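Local coordinates for putative amino acid binding protein (Streptococcus mutans, PDB 4C0R), which binds glutathione, including its oxidized disulfide, and probably delivers it to the cystine ABC importer TcyBC for uptake into the cell, at residues T6-G11 and D61-G66; N14-E19 and G26-V31; N78-S83 and Y193-Q198. All blocks are in the same frame, centred on the assembly; numbering follows the deposited sequence.

Contact 1 (T6-G11 and D61-G66); sequences TLATVG and DKYQIG. With CD (cadmium ion), chain U.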
loop_
_atom_site.group_PDB
_atom_site.type_symbol
_atom_site.label_atom_id
_atom_site.label_comp_id
_atom_site.label_asym_id
_atom_site.label_seq_id
_atom_site.Cartn_x
_atom_site.Cartn_y
_atom_site.Cartn_z
ATOM N N THR A 6 4.083 17.784 -6.539
ATOM C CA THR A 6 4.714 17.021 -5.464
ATOM C C THR A 6 3.924 15.742 -5.176
ATOM O O THR A 6 2.729 15.764 -4.921
ATOM C CB THR A 6 4.853 17.839 -4.196
ATOM O OG1 THR A 6 5.665 18.994 -4.502
ATOM C CG2 THR A 6 5.539 17.063 -3.104
ATOM N N LEU A 7 4.619 14.626 -5.345
ATOM C CA LEU A 7 4.112 13.290 -4.976
ATOM C C LEU A 7 4.578 12.972 -3.563
ATOM O O LEU A 7 5.779 12.988 -3.269
ATOM C CB LEU A 7 4.620 12.268 -6.009
ATOM C CG LEU A 7 4.150 10.833 -5.753
ATOM C CD1 LEU A 7 4.237 10.033 -7.051
ATOM C CD2 LEU A 7 4.930 10.100 -4.677
ATOM N N ALA A 8 3.609 12.735 -2.685
ATOM C CA ALA A 8 3.900 12.393 -1.282
ATOM C C ALA A 8 3.808 10.895 -1.035
ATOM O O ALA A 8 2.915 10.220 -1.546
ATOM C CB ALA A 8 2.958 13.129 -0.348
ATOM N N THR A 9 4.801 10.372 -0.285
ATOM C CA THR A 9 4.859 8.977 0.022
ATOM C C THR A 9 5.392 8.782 1.411
ATOM O O THR A 9 5.990 9.698 1.934
ATOM C CB THR A 9 5.724 8.250 -1.027
ATOM O OG1 THR A 9 5.614 6.847 -0.873
ATOM C CG2 THR A 9 7.174 8.661 -0.912
ATOM N N VAL A 10 5.231 7.598 1.997
ATOM C CA VAL A 10 5.825 7.355 3.317
ATOM C C VAL A 10 7.228 6.787 3.140
ATOM O O VAL A 10 8.147 7.128 3.901
ATOM C CB VAL A 10 4.984 6.407 4.174
ATOM C CG1 VAL A 10 5.538 6.354 5.570
ATOM C CG2 VAL A 10 3.505 6.868 4.230
ATOM N N GLY A 11 7.442 5.898 2.174
ATOM C CA GLY A 11 8.771 5.402 1.917
ATOM C C GLY A 11 9.248 4.368 2.925
ATOM O O GLY A 11 10.471 4.095 3.004
ATOM N N ASP A 61 -3.762 21.007 -0.775
ATOM C CA ASP A 61 -2.965 21.153 -1.983
ATOM C C ASP A 61 -1.484 21.504 -1.812
ATOM O O ASP A 61 -0.853 21.969 -2.759
ATOM C CB ASP A 61 -3.624 22.087 -3.012
ATOM C CG ASP A 61 -4.313 21.292 -4.112
ATOM O OD1 ASP A 61 -3.593 20.782 -5.090
ATOM O OD2 ASP A 61 -5.537 21.135 -3.933
ATOM N N LYS A 62 -0.921 21.197 -0.643
ATOM C CA LYS A 62 0.504 21.137 -0.441
ATOM C C LYS A 62 1.050 20.016 -1.324
ATOM O O LYS A 62 2.110 20.138 -1.876
ATOM C CB LYS A 62 0.855 20.823 1.011
ATOM C CG LYS A 62 2.338 20.629 1.291
ATOM C CD LYS A 62 2.564 20.384 2.792
ATOM C CE LYS A 62 4.044 20.353 3.192
ATOM N NZ LYS A 62 4.191 20.405 4.673
ATOM N N TYR A 63 0.321 18.905 -1.404
ATOM C CA TYR A 63 0.742 17.806 -2.262
ATOM C C TYR A 63 -0.309 17.607 -3.340
ATOM O O TYR A 63 -1.478 17.902 -3.118
ATOM C CB TYR A 63 0.868 16.470 -1.457
ATOM C CG TYR A 63 1.814 16.515 -0.294
ATOM C CD1 TYR A 63 3.060 17.092 -0.407
ATOM C CD2 TYR A 63 1.440 15.980 0.926
ATOM C CE1 TYR A 63 3.925 17.154 0.672
ATOM C CE2 TYR A 63 2.323 16.030 2.007
ATOM C CZ TYR A 63 3.542 16.620 1.857
ATOM O OH TYR A 63 4.424 16.654 2.944
ATOM N N GLN A 64 0.086 17.092 -4.511
ATOM C CA GLN A 64 -0.830 16.821 -5.621
ATOM C C GLN A 64 -1.116 15.339 -5.853
ATOM O O GLN A 64 -2.182 15.007 -6.329
ATOM C CB GLN A 64 -0.328 17.437 -6.925
ATOM C CG GLN A 64 -0.349 18.963 -6.927
ATOM C CD GLN A 64 0.605 19.592 -5.929
ATOM O OE1 GLN A 64 1.818 19.347 -5.952
ATOM N NE2 GLN A 64 0.059 20.406 -5.042
ATOM N N ILE A 65 -0.142 14.466 -5.522
ATOM C CA ILE A 65 -0.296 13.029 -5.741
ATOM C C ILE A 65 0.110 12.347 -4.454
ATOM O O ILE A 65 1.043 12.794 -3.772
ATOM C CB ILE A 65 0.621 12.488 -6.873
ATOM C CG1 ILE A 65 0.514 13.354 -8.119
ATOM C CG2 ILE A 65 0.236 11.065 -7.166
ATOM C CD1 ILE A 65 1.417 12.889 -9.226
ATOM N N GLY A 66 -0.570 11.263 -4.105
ATOM C CA GLY A 66 -0.188 10.397 -3.007
ATOM C C GLY A 66 0.035 9.000 -3.561
ATOM O O GLY A 66 -0.710 8.538 -4.425
HETATM CD CD CD U . -4.464 23.027 -6.294
HETATM O O HOH W 1 3.929 21.081 -5.473
#
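Thr6 is gripped through both ends of its backbone by Gln64. Its N-H runs almost straight (175°) to the side-chain amide oxygen, Thr6 N to Gln64 OE1 2.8 Å, in the carbonyl plane. Thr6 O accepts two neighbouring amides, Gln64 N at 3.0 Å and the longer Ile65 N at 3.2 Å. Gln64 reaches back this way because its chain bends at chi2 (65°), turning the amide toward the start of the pairing. A water joins the same OE1 to Thr6 OG1, so the Gln64 oxygen has two donors. One step on, Ala8 N bonds to Ile65 O at 2.8 Å, and the Leu7 CA-H leans on that same oxygen. These bonds start the parallel pairing of strands 3-9 and 65-71, in the mixed sheet of one lobe of a family 3 solute-binding protein. Leu7 and Ile65 share one face of it, Leu7 CG lying 4.1 Å from Ile65 CB, and both side chains pack on helix 27-36. On the other face the methyl of Ala8 sits over the Tyr63 ring, a CH-pi contact with Ala8 CB 3.6 Å from the ring centroid, and Thr6 CG2 comes obliquely to Tyr63 CD1 at 3.7 Å. The opposite face of this ring carries Lys62 CG, and Tyr63 OH is hydrogen-bonded to Thr49 OG1. Farther out, Asp61, in the Schellman motif that follows helix 51-59, binds through OD1 a cadmium ion that Asp199 also binds, while beyond the paired residues Val10 touches the bound glutathione disulfide.

Contact 2 (N14-E19 and G26-V31); sequences NPFSYE and GYDIEV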
loop_
_atom_site.group_PDB
_atom_site.type_symbol
_atom_site.label_atom_id
_atom_site.label_comp_id
_atom_site.label_asym_id
_atom_site.label_seq_id
_atom_site.Cartn_x
_atom_site.Cartn_y
_atom_site.Cartn_z
ATOM N N ASN A 14 8.337 -1.439 1.704
ATOM C CA ASN A 14 9.014 -2.198 0.660
ATOM C C ASN A 14 8.065 -3.277 0.166
ATOM O O ASN A 14 7.463 -3.943 0.979
ATOM C CB ASN A 14 10.269 -2.786 1.311
ATOM C CG ASN A 14 11.098 -3.671 0.451
ATOM O OD1 ASN A 14 10.966 -3.804 -0.753
ATOM N ND2 ASN A 14 12.012 -4.368 1.136
ATOM N N PRO A 15 7.910 -3.461 -1.160
ATOM C CA PRO A 15 8.634 -2.874 -2.287
ATOM C C PRO A 15 7.888 -1.798 -3.054
ATOM O O PRO A 15 8.271 -1.451 -4.144
ATOM C CB PRO A 15 8.829 -4.056 -3.191
ATOM C CG PRO A 15 7.538 -4.808 -3.030
ATOM C CD PRO A 15 7.155 -4.667 -1.587
ATOM N N PHE A 16 6.841 -1.225 -2.461
ATOM C CA PHE A 16 6.081 -0.177 -3.126
ATOM C C PHE A 16 6.752 1.170 -3.041
ATOM O O PHE A 16 6.778 1.933 -3.991
ATOM C CB PHE A 16 4.607 -0.103 -2.611
ATOM C CG PHE A 16 3.730 -1.150 -3.260
ATOM C CD1 PHE A 16 3.722 -2.472 -2.773
ATOM C CD2 PHE A 16 2.979 -0.864 -4.377
ATOM C CE1 PHE A 16 3.000 -3.401 -3.403
ATOM C CE2 PHE A 16 2.264 -1.820 -5.001
ATOM C CZ PHE A 16 2.273 -3.073 -4.532
ATOM N N SER A 17 7.303 1.434 -1.873
ATOM C CA SER A 17 7.878 2.740 -1.592
ATOM C C SER A 17 8.899 2.588 -0.466
ATOM O O SER A 17 8.544 2.230 0.655
ATOM C CB SER A 17 6.838 3.790 -1.265
ATOM O OG SER A 17 7.500 5.042 -0.968
ATOM N N TYR A 18 10.162 2.805 -0.786
ATOM C CA TYR A 18 11.266 2.560 0.186
ATOM C C TYR A 18 12.533 3.266 -0.302
ATOM O O TYR A 18 12.624 3.698 -1.418
ATOM C CB TYR A 18 11.551 1.060 0.392
ATOM C CG TYR A 18 12.077 0.289 -0.798
ATOM C CD1 TYR A 18 11.207 -0.202 -1.787
ATOM C CD2 TYR A 18 13.419 0.033 -0.941
ATOM C CE1 TYR A 18 11.674 -0.861 -2.871
ATOM C CE2 TYR A 18 13.891 -0.679 -2.051
ATOM C CZ TYR A 18 13.004 -1.119 -2.996
ATOM O OH TYR A 18 13.432 -1.839 -4.099
ATOM N N GLU A 19 13.531 3.376 0.575
ATOM C CA GLU A 19 14.802 3.912 0.146
ATOM C C GLU A 19 15.852 2.843 -0.053
ATOM O O GLU A 19 15.937 1.877 0.691
ATOM C CB GLU A 19 15.314 4.948 1.148
ATOM C CG GLU A 19 14.533 6.216 1.134
ATOM C CD GLU A 19 15.112 7.274 2.084
ATOM O OE1 GLU A 19 16.027 6.917 2.845
ATOM O OE2 GLU A 19 14.596 8.392 2.064
ATOM N N GLY A 26 11.035 1.920 -5.506
ATOM C CA GLY A 26 9.906 1.041 -5.300
ATOM C C GLY A 26 8.856 1.257 -6.403
ATOM O O GLY A 26 8.894 2.213 -7.161
ATOM N N TYR A 27 7.917 0.337 -6.492
ATOM C CA TYR A 27 6.980 0.304 -7.594
ATOM C C TYR A 27 6.235 1.632 -7.711
ATOM O O TYR A 27 6.080 2.126 -8.809
ATOM C CB TYR A 27 6.003 -0.852 -7.387
ATOM C CG TYR A 27 5.043 -1.072 -8.557
ATOM C CD1 TYR A 27 5.471 -1.603 -9.786
ATOM C CD2 TYR A 27 3.705 -0.758 -8.439
ATOM C CE1 TYR A 27 4.565 -1.842 -10.823
ATOM C CE2 TYR A 27 2.811 -0.956 -9.461
ATOM C CZ TYR A 27 3.235 -1.485 -10.674
ATOM O OH TYR A 27 2.362 -1.749 -11.698
ATOM N N ASP A 28 5.641 2.136 -6.636
ATOM C CA ASP A 28 4.844 3.354 -6.793
ATOM C C ASP A 28 5.711 4.486 -7.402
ATOM O O ASP A 28 5.266 5.274 -8.253
ATOM C CB ASP A 28 4.299 3.843 -5.461
ATOM C CG ASP A 28 3.169 3.022 -4.903
ATOM O OD1 ASP A 28 2.331 2.554 -5.698
ATOM O OD2 ASP A 28 3.143 2.834 -3.680
ATOM N N ILE A 29 6.936 4.592 -6.899
ATOM C CA ILE A 29 7.831 5.655 -7.294
ATOM C C ILE A 29 8.304 5.495 -8.711
ATOM O O ILE A 29 8.330 6.472 -9.499
ATOM C CB ILE A 29 9.037 5.725 -6.318
ATOM C CG1 ILE A 29 8.578 5.920 -4.869
ATOM C CG2 ILE A 29 9.950 6.858 -6.752
ATOM C CD1 ILE A 29 7.710 7.118 -4.637
ATOM N N GLU A 30 8.686 4.275 -9.071
ATOM C CA GLU A 30 9.237 4.044 -10.379
ATOM C C GLU A 30 8.133 4.074 -11.449
ATOM O O GLU A 30 8.380 4.502 -12.604
ATOM C CB GLU A 30 10.013 2.736 -10.382
ATOM C CG GLU A 30 11.160 2.733 -9.426
ATOM C CD GLU A 30 12.296 3.718 -9.752
ATOM O OE1 GLU A 30 12.345 4.316 -10.845
ATOM O OE2 GLU A 30 13.184 3.913 -8.892
ATOM N N VAL A 31 6.917 3.636 -11.109
ATOM C CA VAL A 31 5.795 3.852 -11.998
ATOM C C VAL A 31 5.525 5.313 -12.247
ATOM O O VAL A 31 5.352 5.739 -13.377
ATOM C CB VAL A 31 4.510 3.101 -11.560
ATOM C CG1 VAL A 31 3.341 3.495 -12.444
ATOM C CG2 VAL A 31 4.749 1.545 -11.611
#
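With CG anti to its carbonyl carbon (chi1 -81°), Phe16 swings its ring alongside that of Tyr27, whose CG lies anti to the backbone N (chi1 -175°). The two side chains point the same way with their ring planes 81° apart, and meet obliquely at Phe16 CE2 and Tyr27 CD2, 3.9 Å apart. Asp28 comes to the edge of the Phe16 ring: Asp28 OD1 is 3.7 Å from Phe16 CD2, and Asp28 OD2 is 3.5 Å from Phe16 CB while accepting a bond from Asn69 N. Behind these side chains, two carbonyls meet the first turn of helix 27-36, which has Gly26 as its N-cap residue. Tyr27 N donates to Pro15 O at 3.0 Å and Asp28 N to Phe16 O at 2.9 Å, the latter on a lone pair but distinctly bent. Phe16 and Ser17 both face Thr13, a classic beta bulge. Gly26 lies close under this backbone, its CA 3.2 Å from Pro15 O; Tyr18 CE1 comes obliquely to Gly26 CA, 3.6 Å away. Outside the pair, Leu228 of helix 219-228 packs on both Phe16 and Tyr27, and Tyr27 OH bonds to Thr86 O.

Contact 3 (N78-S83 and Y193-Q198); sequences NKYLYS and YFIFAQ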
loop_
_atom_site.group_PDB
_atom_site.type_symbol
_atom_site.label_atom_id
_atom_site.label_comp_id
_atom_site.label_asym_id
_atom_site.label_seq_id
_atom_site.Cartn_x
_atom_site.Cartn_y
_atom_site.Cartn_z
ATOM N N ASN A 78 -14.293 10.045 -1.285
ATOM C CA ASN A 78 -15.090 11.244 -0.959
ATOM C C ASN A 78 -14.245 12.503 -0.983
ATOM O O ASN A 78 -14.762 13.605 -1.078
ATOM C CB ASN A 78 -15.703 11.133 0.417
ATOM C CG ASN A 78 -16.838 10.168 0.471
ATOM O OD1 ASN A 78 -17.446 9.853 -0.537
ATOM N ND2 ASN A 78 -17.137 9.681 1.668
ATOM N N LYS A 79 -12.932 12.367 -0.861
ATOM C CA LYS A 79 -12.039 13.505 -0.690
ATOM C C LYS A 79 -10.958 13.637 -1.774
ATOM O O LYS A 79 -10.422 14.720 -1.989
ATOM C CB LYS A 79 -11.304 13.436 0.642
ATOM C CG LYS A 79 -12.156 13.605 1.862
ATOM C CD LYS A 79 -11.235 13.559 3.084
ATOM C CE LYS A 79 -11.922 13.149 4.346
ATOM N NZ LYS A 79 -10.860 12.904 5.376
ATOM N N TYR A 80 -10.602 12.515 -2.401
ATOM C CA TYR A 80 -9.460 12.478 -3.327
ATOM C C TYR A 80 -9.843 11.862 -4.637
ATOM O O TYR A 80 -10.705 10.997 -4.670
ATOM C CB TYR A 80 -8.295 11.651 -2.736
ATOM C CG TYR A 80 -8.013 12.088 -1.301
ATOM C CD1 TYR A 80 -7.534 13.374 -1.026
ATOM C CD2 TYR A 80 -8.282 11.261 -0.228
ATOM C CE1 TYR A 80 -7.346 13.788 0.286
ATOM C CE2 TYR A 80 -8.097 11.693 1.098
ATOM C CZ TYR A 80 -7.630 12.933 1.333
ATOM O OH TYR A 80 -7.452 13.336 2.651
ATOM N N LEU A 81 -9.158 12.254 -5.721
ATOM C CA LEU A 81 -9.289 11.542 -6.992
ATOM C C LEU A 81 -8.393 10.277 -6.980
ATOM O O LEU A 81 -7.326 10.249 -6.336
ATOM C CB LEU A 81 -8.807 12.389 -8.151
ATOM C CG LEU A 81 -9.428 13.782 -8.253
ATOM C CD1 LEU A 81 -8.869 14.564 -9.407
ATOM C CD2 LEU A 81 -10.902 13.631 -8.302
ATOM N N TYR A 82 -8.879 9.232 -7.646
ATOM C CA TYR A 82 -8.141 7.970 -7.837
ATOM C C TYR A 82 -7.685 7.814 -9.303
ATOM O O TYR A 82 -8.436 8.083 -10.262
ATOM C CB TYR A 82 -8.998 6.801 -7.440
ATOM C CG TYR A 82 -8.925 6.490 -5.993
ATOM C CD1 TYR A 82 -9.607 7.219 -5.040
ATOM C CD2 TYR A 82 -8.167 5.401 -5.560
ATOM C CE1 TYR A 82 -9.517 6.930 -3.696
ATOM C CE2 TYR A 82 -8.052 5.108 -4.217
ATOM C CZ TYR A 82 -8.747 5.859 -3.292
ATOM O OH TYR A 82 -8.631 5.515 -1.972
ATOM N N SER A 83 -6.477 7.339 -9.505
ATOM C CA SER A 83 -6.071 6.886 -10.818
ATOM C C SER A 83 -6.713 5.529 -11.140
ATOM O O SER A 83 -7.385 4.935 -10.303
ATOM C CB SER A 83 -4.559 6.711 -10.870
ATOM O OG SER A 83 -4.149 5.614 -10.093
ATOM N N TYR A 193 -3.515 2.160 -5.976
ATOM C CA TYR A 193 -3.745 3.286 -6.880
ATOM C C TYR A 193 -2.894 4.468 -6.515
ATOM O O TYR A 193 -2.466 4.546 -5.348
ATOM C CB TYR A 193 -5.168 3.817 -6.620
ATOM C CG TYR A 193 -6.285 2.843 -6.860
ATOM C CD1 TYR A 193 -6.699 1.930 -5.882
ATOM C CD2 TYR A 193 -6.918 2.834 -8.073
ATOM C CE1 TYR A 193 -7.749 1.030 -6.125
ATOM C CE2 TYR A 193 -7.935 1.923 -8.346
ATOM C CZ TYR A 193 -8.372 1.058 -7.373
ATOM O OH TYR A 193 -9.403 0.184 -7.663
ATOM N N PHE A 194 -2.742 5.402 -7.427
ATOM C CA PHE A 194 -2.347 6.764 -7.080
ATOM C C PHE A 194 -3.592 7.514 -6.668
ATOM O O PHE A 194 -4.675 7.277 -7.215
ATOM C CB PHE A 194 -1.752 7.491 -8.269
ATOM C CG PHE A 194 -0.428 6.921 -8.726
ATOM C CD1 PHE A 194 0.709 7.060 -7.941
ATOM C CD2 PHE A 194 -0.323 6.249 -9.938
ATOM C CE1 PHE A 194 1.927 6.548 -8.363
ATOM C CE2 PHE A 194 0.920 5.744 -10.362
ATOM C CZ PHE A 194 2.017 5.907 -9.578
ATOM N N ILE A 195 -3.462 8.451 -5.729
ATOM C CA ILE A 195 -4.532 9.359 -5.437
ATOM C C ILE A 195 -4.085 10.795 -5.680
ATOM O O ILE A 195 -2.900 11.084 -5.756
ATOM C CB ILE A 195 -5.073 9.207 -4.003
ATOM C CG1 ILE A 195 -3.974 9.435 -2.963
ATOM C CG2 ILE A 195 -5.772 7.875 -3.786
ATOM C CD1 ILE A 195 -4.519 9.449 -1.509
ATOM N N PHE A 196 -5.067 11.687 -5.844
ATOM C CA PHE A 196 -4.736 13.066 -6.172
ATOM C C PHE A 196 -5.586 14.026 -5.361
ATOM O O PHE A 196 -6.717 13.717 -4.987
ATOM C CB PHE A 196 -4.999 13.411 -7.646
ATOM C CG PHE A 196 -4.370 12.455 -8.617
ATOM C CD1 PHE A 196 -4.982 11.263 -8.929
ATOM C CD2 PHE A 196 -3.188 12.770 -9.225
ATOM C CE1 PHE A 196 -4.413 10.369 -9.842
ATOM C CE2 PHE A 196 -2.603 11.891 -10.125
ATOM C CZ PHE A 196 -3.229 10.681 -10.438
ATOM N N ALA A 197 -5.056 15.225 -5.203
ATOM C CA ALA A 197 -5.840 16.322 -4.632
ATOM C C ALA A 197 -7.039 16.512 -5.545
ATOM O O ALA A 197 -6.994 16.278 -6.757
ATOM C CB ALA A 197 -4.971 17.576 -4.523
ATOM N N GLN A 198 -8.169 16.901 -4.939
ATOM C CA GLN A 198 -9.419 16.851 -5.657
ATOM C C GLN A 198 -9.499 17.796 -6.847
ATOM O O GLN A 198 -10.240 17.513 -7.814
ATOM C CB GLN A 198 -10.570 17.082 -4.653
ATOM C CG GLN A 198 -11.859 16.480 -5.130
ATOM C CD GLN A 198 -12.938 16.568 -4.075
ATOM O OE1 GLN A 198 -13.046 17.578 -3.369
ATOM N NE2 GLN A 198 -13.753 15.534 -3.983
HETATM O O HOH W 2 -16.278 14.751 -2.962
HETATM O O HOH W 3 -13.124 13.128 -4.881
#
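A short antiparallel ladder joins the start of strand 81-96 to the end of strand 191-196, in the mixed sheet in one lobe of this periplasmic-binding-protein-type fold. Leu81 and Phe196 form its hydrogen-bonded pair, with Leu81 N to Phe196 O at 2.9 Å and the return bond, Phe196 N to Leu81 O, at 2.7 Å. Tyr82 and Ile195 form the next, non-hydrogen-bonded pair, beside which the Ile195 CA-H makes a bent contact with Leu81 O. Ser83 then adds two bonds to one residue: its amide gives a nearly straight bond (176°) to Phe194 O, and Ser83 OG accepts Phe194 N at 3.0 Å. That hydroxyl can turn back to the neighbouring strand because chi1 (70°) places OG between the backbone N and the carbonyl carbon.

On the face bearing Tyr82 and Ile195, Ile195 CG2 sits over the centre of the Tyr82 ring, 3.6 Å from its centroid in a CH-pi contact, while the CD2 edge of the same ring meets the face of Tyr193 in a T-shaped pair with planes 85° apart and Tyr82 CD2 3.4 Å from Tyr193 CG. On the other face Leu81 CB packs on Phe196 CB at 4.0 Å, and the edge of the Phe196 ring runs past Ser83 N. At the loop end, Gln198 NE2 is linked through one water to Asn78 O and to Tyr80 O through a second water, whose bond to Tyr80 O is weak.

Phe196 packs on Leu203 and Val207 of helix 201-216, whereas Ile195 and Tyr80 lean on Leu58 of helix 51-59. Tyr82 OH bonds to Ser71 O, and backbone bonds from Tyr193 and Ile195 continue the sheet into strand 65-71.

From the N terminus, strand 3-9 opens contact 1, which closes only when the chain returns at 61-66. Contact 2 is nested within that loop and closes a much tighter one, from 14-19 through a short hairpin to helix 27-36; the two touch where Thr9 OG1 meets Ser17 OG and where Ile29 CD1 packs on Leu7. Contact 3 opens after contact 1 has closed and spans 110 residues, bringing the chain back as strand 191-196. That strand pairs with 65-71, Gly66 N probably bonding to Ile195 O, so contacts 1 and 3 are laid side by side in one sheet. Phe194 also reaches helix 27-36 at Val31, joining contacts 2 and 3.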